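Local coordinates for protein hydroquinone dioxygenase large subunit (Pseudomonas sp., PDB 4ZXA) that probably catalyses, as the large subunit of a two-subunit cupin-type dioxygenase that depends on ferrous iron, the oxygen-dependent ring opening of hydroquinone, at residues Gly77-Trp82 / Val315-Thr320; Val228-Ser233 / Asp269-Asp274. All blocks are in the same frame, centred on the assembly; numbering follows the deposited sequence.

Contact 1 of 2, residues Gly77-Trp82 / Val315-Thr320; sequences GFFYGW and VWENAT. With H8N (4-hydroxybenzonitrile), chain J.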
loop_
_atom_site.group_PDB
_atom_site.type_symbol
_atom_site.label_atom_id
_atom_site.label_comp_id
_atom_site.label_asym_id
_atom_site.label_seq_id
_atom_site.Cartn_x
_atom_site.Cartn_y
_atom_site.Cartn_z
ATOM N N GLY E 77 -8.046 -19.884 -8.840
ATOM C CA GLY E 77 -7.778 -20.436 -10.156
ATOM C C GLY E 77 -7.718 -19.338 -11.194
ATOM O O GLY E 77 -8.111 -19.527 -12.349
ATOM N N PHE E 78 -7.216 -18.181 -10.770
ATOM C CA PHE E 78 -7.071 -17.005 -11.629
ATOM C C PHE E 78 -8.385 -16.298 -11.930
ATOM O O PHE E 78 -8.431 -15.370 -12.735
ATOM C CB PHE E 78 -6.251 -17.329 -12.885
ATOM C CG PHE E 78 -4.863 -17.805 -12.565
ATOM C CD1 PHE E 78 -3.879 -16.894 -12.179
ATOM C CD2 PHE E 78 -4.548 -19.154 -12.596
ATOM C CE1 PHE E 78 -2.586 -17.317 -11.852
ATOM C CE2 PHE E 78 -3.270 -19.591 -12.274
ATOM C CZ PHE E 78 -2.280 -18.670 -11.899
ATOM N N PHE E 79 -9.449 -16.731 -11.259
ATOM C CA PHE E 79 -10.686 -15.973 -11.237
ATOM C C PHE E 79 -11.210 -15.731 -12.655
ATOM O O PHE E 79 -11.168 -16.628 -13.497
ATOM C CB PHE E 79 -10.442 -14.642 -10.518
ATOM C CG PHE E 79 -11.660 -14.089 -9.821
ATOM C CD1 PHE E 79 -12.749 -14.900 -9.548
ATOM C CD2 PHE E 79 -11.715 -12.755 -9.450
ATOM C CE1 PHE E 79 -13.882 -14.384 -8.904
ATOM C CE2 PHE E 79 -12.840 -12.232 -8.815
ATOM C CZ PHE E 79 -13.921 -13.045 -8.536
ATOM N N TYR E 80 -11.700 -14.519 -12.906
ATOM C CA TYR E 80 -12.195 -14.108 -14.222
ATOM C C TYR E 80 -11.604 -12.751 -14.481
ATOM O O TYR E 80 -11.247 -12.058 -13.543
ATOM C CB TYR E 80 -13.729 -13.971 -14.219
ATOM C CG TYR E 80 -14.407 -15.201 -13.744
ATOM C CD1 TYR E 80 -14.647 -16.252 -14.608
ATOM C CD2 TYR E 80 -14.764 -15.348 -12.411
ATOM C CE1 TYR E 80 -15.258 -17.412 -14.171
ATOM C CE2 TYR E 80 -15.369 -16.510 -11.956
ATOM C CZ TYR E 80 -15.618 -17.535 -12.841
ATOM O OH TYR E 80 -16.225 -18.685 -12.397
ATOM N N GLY E 81 -11.538 -12.340 -15.735
ATOM C CA GLY E 81 -11.058 -11.001 -16.036
ATOM C C GLY E 81 -9.660 -10.723 -15.493
ATOM O O GLY E 81 -8.791 -11.608 -15.501
ATOM N N TRP E 82 -9.443 -9.500 -15.009
ATOM C CA TRP E 82 -8.105 -9.064 -14.627
ATOM C C TRP E 82 -7.936 -9.015 -13.111
ATOM O O TRP E 82 -8.633 -8.266 -12.422
ATOM C CB TRP E 82 -7.799 -7.677 -15.190
ATOM C CG TRP E 82 -7.768 -7.569 -16.681
ATOM C CD1 TRP E 82 -6.669 -7.358 -17.468
ATOM C CD2 TRP E 82 -8.891 -7.623 -17.575
ATOM N NE1 TRP E 82 -7.037 -7.294 -18.794
ATOM C CE2 TRP E 82 -8.398 -7.453 -18.883
ATOM C CE3 TRP E 82 -10.266 -7.809 -17.391
ATOM C CZ2 TRP E 82 -9.236 -7.462 -20.010
ATOM C CZ3 TRP E 82 -11.094 -7.822 -18.514
ATOM C CH2 TRP E 82 -10.575 -7.645 -19.802
ATOM N N VAL E 315 -21.443 -13.288 -2.367
ATOM C CA VAL E 315 -21.124 -13.118 -3.787
ATOM C C VAL E 315 -21.934 -14.131 -4.599
ATOM O O VAL E 315 -21.830 -15.347 -4.401
ATOM C CB VAL E 315 -19.609 -13.294 -4.088
ATOM C CG1 VAL E 315 -19.326 -13.040 -5.575
ATOM C CG2 VAL E 315 -18.764 -12.376 -3.206
ATOM N N TRP E 316 -22.770 -13.627 -5.493
ATOM C CA TRP E 316 -23.644 -14.501 -6.250
ATOM C C TRP E 316 -23.076 -14.706 -7.665
ATOM O O TRP E 316 -23.057 -13.793 -8.487
ATOM C CB TRP E 316 -25.048 -13.919 -6.290
ATOM C CG TRP E 316 -26.026 -14.665 -7.140
ATOM C CD1 TRP E 316 -26.156 -16.025 -7.276
ATOM C CD2 TRP E 316 -27.027 -14.079 -7.981
ATOM N NE1 TRP E 316 -27.188 -16.317 -8.150
ATOM C CE2 TRP E 316 -27.733 -15.137 -8.597
ATOM C CE3 TRP E 316 -27.388 -12.762 -8.283
ATOM C CZ2 TRP E 316 -28.776 -14.914 -9.487
ATOM C CZ3 TRP E 316 -28.429 -12.542 -9.174
ATOM C CH2 TRP E 316 -29.109 -13.617 -9.766
ATOM N N GLU E 317 -22.607 -15.913 -7.938
ATOM C CA GLU E 317 -21.913 -16.176 -9.183
ATOM C C GLU E 317 -22.778 -16.937 -10.170
ATOM O O GLU E 317 -23.752 -17.600 -9.790
ATOM C CB GLU E 317 -20.621 -16.946 -8.914
ATOM C CG GLU E 317 -19.527 -16.101 -8.267
ATOM C CD GLU E 317 -18.244 -16.884 -8.056
ATOM O OE1 GLU E 317 -18.153 -18.021 -8.573
ATOM O OE2 GLU E 317 -17.334 -16.374 -7.363
ATOM N N ASN E 318 -22.390 -16.848 -11.435
ATOM C CA ASN E 318 -23.072 -17.528 -12.521
ATOM C C ASN E 318 -22.056 -18.336 -13.322
ATOM O O ASN E 318 -21.264 -17.781 -14.071
ATOM C CB ASN E 318 -23.773 -16.509 -13.420
ATOM C CG ASN E 318 -24.529 -17.168 -14.574
ATOM O OD1 ASN E 318 -24.486 -18.387 -14.745
ATOM N ND2 ASN E 318 -25.225 -16.360 -15.364
ATOM N N ALA E 319 -22.087 -19.649 -13.163
ATOM C CA ALA E 319 -21.057 -20.519 -13.708
ATOM C C ALA E 319 -21.348 -21.015 -15.140
ATOM O O ALA E 319 -20.830 -22.052 -15.566
ATOM C CB ALA E 319 -20.841 -21.695 -12.770
ATOM N N THR E 320 -22.170 -20.274 -15.874
ATOM C CA THR E 320 -22.474 -20.596 -17.263
ATOM C C THR E 320 -21.259 -20.376 -18.192
ATOM O O THR E 320 -20.713 -19.271 -18.272
ATOM C CB THR E 320 -23.664 -19.749 -17.760
ATOM O OG1 THR E 320 -24.813 -19.983 -16.926
ATOM C CG2 THR E 320 -23.991 -20.091 -19.206
HETATM N NAA H8N J . -14.464 -9.183 -7.595
HETATM C CAC H8N J . -14.417 -9.653 -6.553
HETATM C CAI H8N J . -14.393 -10.245 -5.184
HETATM C CAF H8N J . -15.263 -9.733 -4.229
HETATM C CAD H8N J . -15.268 -10.256 -2.940
HETATM C CAH H8N J . -14.390 -11.288 -2.650
HETATM O OAB H8N J . -14.377 -11.802 -1.381
HETATM C CAE H8N J . -13.518 -11.802 -3.603
HETATM C CAG H8N J . -13.522 -11.277 -4.886
#

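Contact 2 of 2, residues Val228-Ser233 / Asp269-Asp274; sequences VTWNPS and DEIVWD. With H8N (4-hydroxybenzonitrile), chain J.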
loop_
_atom_site.group_PDB
_atom_site.type_symbol
_atom_site.label_atom_id
_atom_site.label_comp_id
_atom_site.label_asym_id
_atom_site.label_seq_id
_atom_site.Cartn_x
_atom_site.Cartn_y
_atom_site.Cartn_z
ATOM N N VAL E 228 -10.601 -17.671 6.718
ATOM C CA VAL E 228 -9.921 -16.943 5.639
ATOM C C VAL E 228 -10.725 -15.715 5.259
ATOM O O VAL E 228 -11.925 -15.650 5.513
ATOM C CB VAL E 228 -9.740 -17.814 4.369
ATOM C CG1 VAL E 228 -8.954 -19.069 4.689
ATOM C CG2 VAL E 228 -11.097 -18.176 3.766
ATOM N N THR E 229 -10.070 -14.740 4.646
ATOM C CA THR E 229 -10.759 -13.539 4.186
ATOM C C THR E 229 -10.737 -13.393 2.664
ATOM O O THR E 229 -9.880 -13.946 1.987
ATOM C CB THR E 229 -10.155 -12.279 4.802
ATOM O OG1 THR E 229 -8.802 -12.143 4.349
ATOM C CG2 THR E 229 -10.181 -12.374 6.300
ATOM N N TRP E 230 -11.696 -12.640 2.140
ATOM C CA TRP E 230 -11.821 -12.426 0.703
ATOM C C TRP E 230 -11.687 -13.731 -0.078
ATOM O O TRP E 230 -10.785 -13.896 -0.921
ATOM C CB TRP E 230 -10.816 -11.391 0.253
ATOM C CG TRP E 230 -10.890 -10.133 1.077
ATOM C CD1 TRP E 230 -10.098 -9.801 2.134
ATOM C CD2 TRP E 230 -11.811 -9.053 0.907
ATOM N NE1 TRP E 230 -10.457 -8.570 2.631
ATOM C CE2 TRP E 230 -11.512 -8.092 1.896
ATOM C CE3 TRP E 230 -12.858 -8.798 0.017
ATOM C CZ2 TRP E 230 -12.219 -6.892 2.007
ATOM C CZ3 TRP E 230 -13.559 -7.614 0.126
ATOM C CH2 TRP E 230 -13.234 -6.671 1.109
ATOM N N ASN E 231 -12.594 -14.662 0.217
ATOM C CA ASN E 231 -12.602 -15.948 -0.453
ATOM C C ASN E 231 -13.994 -16.535 -0.670
ATOM O O ASN E 231 -14.452 -17.373 0.102
ATOM C CB ASN E 231 -11.716 -16.940 0.289
ATOM C CG ASN E 231 -11.319 -18.116 -0.584
ATOM O OD1 ASN E 231 -10.857 -17.936 -1.711
ATOM N ND2 ASN E 231 -11.521 -19.323 -0.078
ATOM N N PRO E 232 -14.665 -16.083 -1.733
ATOM C CA PRO E 232 -15.999 -16.594 -2.061
ATOM C C PRO E 232 -15.975 -18.119 -2.109
ATOM O O PRO E 232 -15.159 -18.694 -2.836
ATOM C CB PRO E 232 -16.269 -16.010 -3.456
ATOM C CG PRO E 232 -15.400 -14.757 -3.511
ATOM C CD PRO E 232 -14.159 -15.132 -2.741
ATOM N N SER E 233 -16.854 -18.754 -1.332
ATOM C CA SER E 233 -16.919 -20.202 -1.249
ATOM C C SER E 233 -18.387 -20.651 -1.369
ATOM O O SER E 233 -19.274 -20.057 -0.745
ATOM C CB SER E 233 -16.299 -20.665 0.072
ATOM O OG SER E 233 -16.221 -22.076 0.139
ATOM N N ASP E 269 -22.769 -5.877 8.591
ATOM C CA ASP E 269 -21.843 -4.762 8.666
ATOM C C ASP E 269 -21.817 -3.933 7.381
ATOM O O ASP E 269 -22.878 -3.639 6.821
ATOM C CB ASP E 269 -20.463 -5.269 9.077
ATOM C CG ASP E 269 -20.504 -5.958 10.437
ATOM O OD1 ASP E 269 -20.680 -5.241 11.449
ATOM O OD2 ASP E 269 -20.400 -7.209 10.506
ATOM N N GLU E 270 -20.626 -3.542 6.926
ATOM C CA GLU E 270 -20.520 -2.740 5.715
ATOM C C GLU E 270 -19.180 -2.884 5.021
ATOM O O GLU E 270 -18.165 -3.149 5.661
ATOM C CB GLU E 270 -20.818 -1.256 5.994
ATOM C CG GLU E 270 -19.773 -0.525 6.849
ATOM C CD GLU E 270 -20.038 0.985 6.975
ATOM O OE1 GLU E 270 -21.128 1.453 6.579
ATOM O OE2 GLU E 270 -19.151 1.715 7.477
ATOM N N ILE E 271 -19.204 -2.697 3.703
ATOM C CA ILE E 271 -18.017 -2.697 2.858
ATOM C C ILE E 271 -18.048 -1.480 1.929
ATOM O O ILE E 271 -19.115 -1.082 1.431
ATOM C CB ILE E 271 -17.933 -3.992 1.990
ATOM C CG1 ILE E 271 -17.818 -5.245 2.875
ATOM C CG2 ILE E 271 -16.766 -3.914 1.004
ATOM C CD1 ILE E 271 -17.781 -6.554 2.109
ATOM N N VAL E 272 -16.886 -0.883 1.686
ATOM C CA VAL E 272 -16.814 0.207 0.720
ATOM C C VAL E 272 -16.080 -0.188 -0.570
ATOM O O VAL E 272 -14.948 -0.700 -0.543
ATOM C CB VAL E 272 -16.166 1.464 1.317
ATOM C CG1 VAL E 272 -15.986 2.541 0.230
ATOM C CG2 VAL E 272 -16.995 1.981 2.458
ATOM N N TRP E 273 -16.726 0.073 -1.704
ATOM C CA TRP E 273 -16.130 -0.230 -2.996
ATOM C C TRP E 273 -15.724 1.011 -3.797
ATOM O O TRP E 273 -16.553 1.873 -4.074
ATOM C CB TRP E 273 -17.069 -1.114 -3.818
ATOM C CG TRP E 273 -17.240 -2.476 -3.238
ATOM C CD1 TRP E 273 -18.187 -2.862 -2.338
ATOM C CD2 TRP E 273 -16.439 -3.639 -3.499
ATOM N NE1 TRP E 273 -18.039 -4.188 -2.035
ATOM C CE2 TRP E 273 -16.972 -4.691 -2.732
ATOM C CE3 TRP E 273 -15.334 -3.894 -4.319
ATOM C CZ2 TRP E 273 -16.433 -5.981 -2.751
ATOM C CZ3 TRP E 273 -14.795 -5.176 -4.338
ATOM C CH2 TRP E 273 -15.339 -6.198 -3.556
ATOM N N ASP E 274 -14.441 1.100 -4.146
ATOM C CA ASP E 274 -13.972 2.058 -5.143
ATOM C C ASP E 274 -14.288 1.481 -6.507
ATOM O O ASP E 274 -13.850 0.373 -6.825
ATOM C CB ASP E 274 -12.455 2.229 -5.062
ATOM C CG ASP E 274 -12.040 3.552 -4.450
ATOM O OD1 ASP E 274 -12.806 4.116 -3.629
ATOM O OD2 ASP E 274 -10.934 4.027 -4.784
HETATM N NAA H8N J . -14.464 -9.183 -7.595
HETATM C CAC H8N J . -14.417 -9.653 -6.553
HETATM C CAI H8N J . -14.393 -10.245 -5.184
HETATM C CAF H8N J . -15.263 -9.733 -4.229
HETATM C CAD H8N J . -15.268 -10.256 -2.940
HETATM C CAH H8N J . -14.390 -11.288 -2.650
HETATM O OAB H8N J . -14.377 -11.802 -1.381
HETATM C CAE H8N J . -13.518 -11.802 -3.603
HETATM C CAG H8N J . -13.522 -11.277 -4.886
#

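Contact 1 of 2, residues Gly77-Trp82 / Val315-Thr320
The F79 ring meets E317 and the bound 4-hydroxybenzonitrile with its rim: OE2 of E317 lies near the ring plane, 4.3 Å from F79 CE1, and the nitrile NAA sits in plane, 3.7 Å from F79 CE2. F79 also meets the rings of W76 and H256, the latter inclined by about 30°. With CG anti to the backbone N (chi1 -151°), the phenyl reaches out from its loop to the nitrile end of the ligand. The Y80 OH stands 4.3 Å from E317 OE1, too far for a hydrogen bond. This loop follows helix 63-75, whose end is closed by a Schellman motif at G77, and comes up loosely to strand 310-318 of the cupin fold through F79 and Y80. Y80 O accepts a hydrogen bond from NE2 of H256, a cadmium ligand, and so probably helps orient it from the second shell. An alanine in place of F79 would probably open a gap beside the nitrile and deprive H256 of an aromatic neighbour. Where the strand ends, N318 OD1 forms an Asx turn, accepting from T320 N at 3.2 Å and from T320 OG1 at 2.7 Å, while N318 ND2 bonds to N58 of the small subunit.

Contact 2 of 2, residues Val228-Ser233 / Asp269-Asp274
W230 meets I271 and W273 inside the cupin domain, where a loop carrying W230 and P232 faces strand 270-277 across the ligand pocket. The side chain can be followed outward: W230 CB lies 3.9 Å from the phenol oxygen OAB of 4-hydroxybenzonitrile. CG is anti to the carbonyl carbon (chi1 -52°), which swings the six-membered ring past the phenol end of the ligand: W230 CE3 comes to 3.6 Å from OAB, and the ligand carbon CAH lies in plane at the indole edge. Next along the rim, W230 CZ3 touches W273 CH2 obliquely at 4.3 Å, and W230 CH2 meets I271 CG2, near the indole plane, at 4.5 Å. On the pyrrole side NE1 is satisfied by the carbonyl oxygen of E249, a bond that helps fix how the indole is turned. Around the ligand ring, P232 lies over the CAE margin of one face, its CG 3.5 Å from the ligand carbon CAE. W273 approaches obliquely from the other side, its own edge toward the ligand, with CH2 3.6 Å from CAF. The loop backbone is tied down by R72, which bonds to T229 O and W230 O, and the ligand is hydrogen-bonded to E248 OE2. N231 N passes OAB at 3.7 Å, but hydrogen-bonds to T246 OG1.

Overall arrangement
Along the chain, the two segments of contact 2 fall between those of contact 1: 77-82, 228-233, 269-274, then 315-320. Their centres lie about 15 Å apart, and they meet where P232 packs on V315 and E317, with P232 CG 4.1 Å from V315 CG2. The strands come from two antiparallel sheets of the cupin fold: 310-318 lies in one, while 270-277 shares the other with 82-84, the strand that begins at W82. Both contacts border one pocket, contact 1 at the nitrile end of the ligand and contact 2 at its phenol end and ring. Distant parts of the sequence thus shape a site that probably receives hydroquinone beside the metal.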